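Local coordinates for protein CD160 antigen (Homo sapiens, PDB 6NGG) that acts on natural killer and T cells as a receptor for MHC class I molecules and TNFRSF14, delivering stimulatory or inhibitory signals, at residues L15-T20 / F103-T108. The protein carries 1 engineered substitution. Numbering follows the deposited sequence.
Sequences LNLICT and FSILFT
Leu17 wedges its CD2 methyl against the Phe103 ring and the end of Ile105. Leu17 CD2 comes at the rim of the ring, close to its plane, 4.0 Å from Phe103 CE2, while Leu17 CD1 lies 4.2 Å from Phe103 CE2, so both methyls border one corner of the ring. With chi1 at 60° the Phe103 ring is swung over its own backbone, and a chi2 of -83° sets the turn that brings the CE2 edge to Leu17. Leu17 CD2 also meets Ile105 tip to tip, 4.1 Å from Ile105 CD1. Two residues earlier on the same strand, Leu15 and Ile105 pass in opposite directions, with Leu15 CD2 4.0 Å from Ile105 CG1. No hydrogen bond joins the segments, whose axes come within 11.0 Å of each other and run nearly antiparallel at 169°. This spacing, bridged by buried apolar side chains, is that of two facing sheets in the immunoglobulin beta-sandwich. Nearby, Cys19 forms the disulfide with Cys87 that ties the sheets together. Strand 14-22 is flanked in its sheet by strands 3-11 and 67-74, whereas strand 97-107 lies between strands 83-91 and 113-116, which add Tyr85 against Leu17 and Ile105, and Val115 against Ile105.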
loop_
_atom_site.group_PDB
_atom_site.type_symbol
_atom_site.label_atom_id
_atom_site.label_comp_id
_atom_site.label_asym_id
_atom_site.label_seq_id
_atom_site.Cartn_x
_atom_site.Cartn_y
_atom_site.Cartn_z
ATOM N N LEU A 15 10.445 7.203 6.000
ATOM C CA LEU A 15 9.375 6.290 6.420
ATOM C C LEU A 15 8.838 5.572 5.197
ATOM O O LEU A 15 8.495 6.212 4.164
ATOM C CB LEU A 15 8.241 7.084 6.995
ATOM C CG LEU A 15 7.014 6.274 7.490
ATOM C CD1 LEU A 15 7.346 5.245 8.501
ATOM C CD2 LEU A 15 6.002 7.271 8.024
ATOM N N ASN A 16 8.800 4.256 5.267
ATOM C CA ASN A 16 8.245 3.488 4.164
ATOM C C ASN A 16 6.884 2.881 4.533
ATOM O O ASN A 16 6.798 2.185 5.565
ATOM C CB ASN A 16 9.229 2.364 3.825
ATOM C CG ASN A 16 10.632 2.856 3.610
ATOM O OD1 ASN A 16 10.876 3.663 2.740
ATOM N ND2 ASN A 16 11.577 2.375 4.457
ATOM N N LEU A 17 5.860 3.081 3.730
ATOM C CA LEU A 17 4.524 2.540 4.004
ATOM C C LEU A 17 4.347 1.392 3.033
ATOM O O LEU A 17 4.542 1.564 1.815
ATOM C CB LEU A 17 3.445 3.591 3.821
ATOM C CG LEU A 17 3.531 4.823 4.735
ATOM C CD1 LEU A 17 2.366 5.798 4.500
ATOM C CD2 LEU A 17 3.685 4.472 6.198
ATOM N N ILE A 18 4.026 0.218 3.551
ATOM C CA ILE A 18 4.058 -1.040 2.789
ATOM C C ILE A 18 2.685 -1.747 2.756
ATOM O O ILE A 18 2.087 -2.065 3.773
ATOM C CB ILE A 18 5.155 -1.960 3.320
ATOM C CG1 ILE A 18 6.519 -1.185 3.434
ATOM C CG2 ILE A 18 5.274 -3.224 2.499
ATOM C CD1 ILE A 18 7.542 -1.793 4.357
ATOM N N CYS A 19 2.214 -2.017 1.557
ATOM C CA CYS A 19 0.996 -2.777 1.317
ATOM C C CYS A 19 1.352 -4.136 0.645
ATOM O O CYS A 19 2.129 -4.131 -0.295
ATOM C CB CYS A 19 0.151 -2.031 0.359
ATOM S SG CYS A 19 -0.360 -0.353 0.796
ATOM N N THR A 20 0.764 -5.238 1.132
ATOM C CA THR A 20 1.087 -6.589 0.678
ATOM C C THR A 20 -0.186 -7.333 0.432
ATOM O O THR A 20 -1.042 -7.466 1.338
ATOM C CB THR A 20 1.944 -7.341 1.681
ATOM O OG1 THR A 20 2.994 -6.519 2.037
ATOM C CG2 THR A 20 2.505 -8.606 1.088
ATOM N N PHE A 103 -4.750 3.045 8.905
ATOM C CA PHE A 103 -3.763 3.397 9.901
ATOM C C PHE A 103 -3.418 4.848 9.816
ATOM O O PHE A 103 -3.783 5.499 8.814
ATOM C CB PHE A 103 -2.512 2.490 9.736
ATOM C CG PHE A 103 -1.846 2.588 8.396
ATOM C CD1 PHE A 103 -2.324 1.840 7.303
ATOM C CD2 PHE A 103 -0.743 3.426 8.207
ATOM C CE1 PHE A 103 -1.667 1.915 6.079
ATOM C CE2 PHE A 103 -0.098 3.498 6.979
ATOM C CZ PHE A 103 -0.568 2.718 5.919
ATOM N N SER A 104 -2.674 5.380 10.783
ATOM C CA SER A 104 -2.442 6.846 10.751
ATOM C C SER A 104 -1.034 7.160 11.027
ATOM O O SER A 104 -0.356 6.430 11.818
ATOM C CB SER A 104 -3.281 7.589 11.829
ATOM O OG SER A 104 -4.589 7.124 11.859
ATOM N N ILE A 105 -0.613 8.255 10.383
ATOM C CA ILE A 105 0.597 8.944 10.656
ATOM C C ILE A 105 0.211 10.254 11.358
ATOM O O ILE A 105 -0.662 11.015 10.871
ATOM C CB ILE A 105 1.379 9.302 9.378
ATOM C CG1 ILE A 105 2.172 8.153 8.848
ATOM C CG2 ILE A 105 2.470 10.323 9.646
ATOM C CD1 ILE A 105 1.421 6.918 8.636
ATOM N N LEU A 106 0.906 10.551 12.465
ATOM C CA LEU A 106 0.676 11.839 13.098
ATOM C C LEU A 106 1.994 12.599 13.230
ATOM O O LEU A 106 2.963 12.109 13.857
ATOM C CB LEU A 106 -0.014 11.684 14.446
ATOM C CG LEU A 106 -0.157 13.022 15.210
ATOM C CD1 LEU A 106 -1.224 13.920 14.574
ATOM C CD2 LEU A 106 -0.382 12.762 16.694
ATOM N N PHE A 107 2.030 13.760 12.581
ATOM C CA PHE A 107 3.085 14.732 12.785
ATOM C C PHE A 107 2.838 15.471 14.112
ATOM O O PHE A 107 1.760 16.001 14.399
ATOM C CB PHE A 107 3.193 15.661 11.591
ATOM C CG PHE A 107 4.424 16.513 11.585
ATOM C CD1 PHE A 107 4.452 17.705 12.324
ATOM C CD2 PHE A 107 5.557 16.162 10.851
ATOM C CE1 PHE A 107 5.592 18.538 12.321
ATOM C CE2 PHE A 107 6.710 16.999 10.840
ATOM C CZ PHE A 107 6.720 18.182 11.569
ATOM N N THR A 108 3.878 15.498 14.936
ATOM C CA THR A 108 3.748 15.983 16.297
ATOM C C THR A 108 4.514 17.271 16.595
ATOM O O THR A 108 5.322 17.746 15.789
ATOM C CB THR A 108 4.139 14.848 17.244
ATOM O OG1 THR A 108 3.585 15.106 18.521
ATOM C CG2 THR A 108 5.641 14.709 17.347
#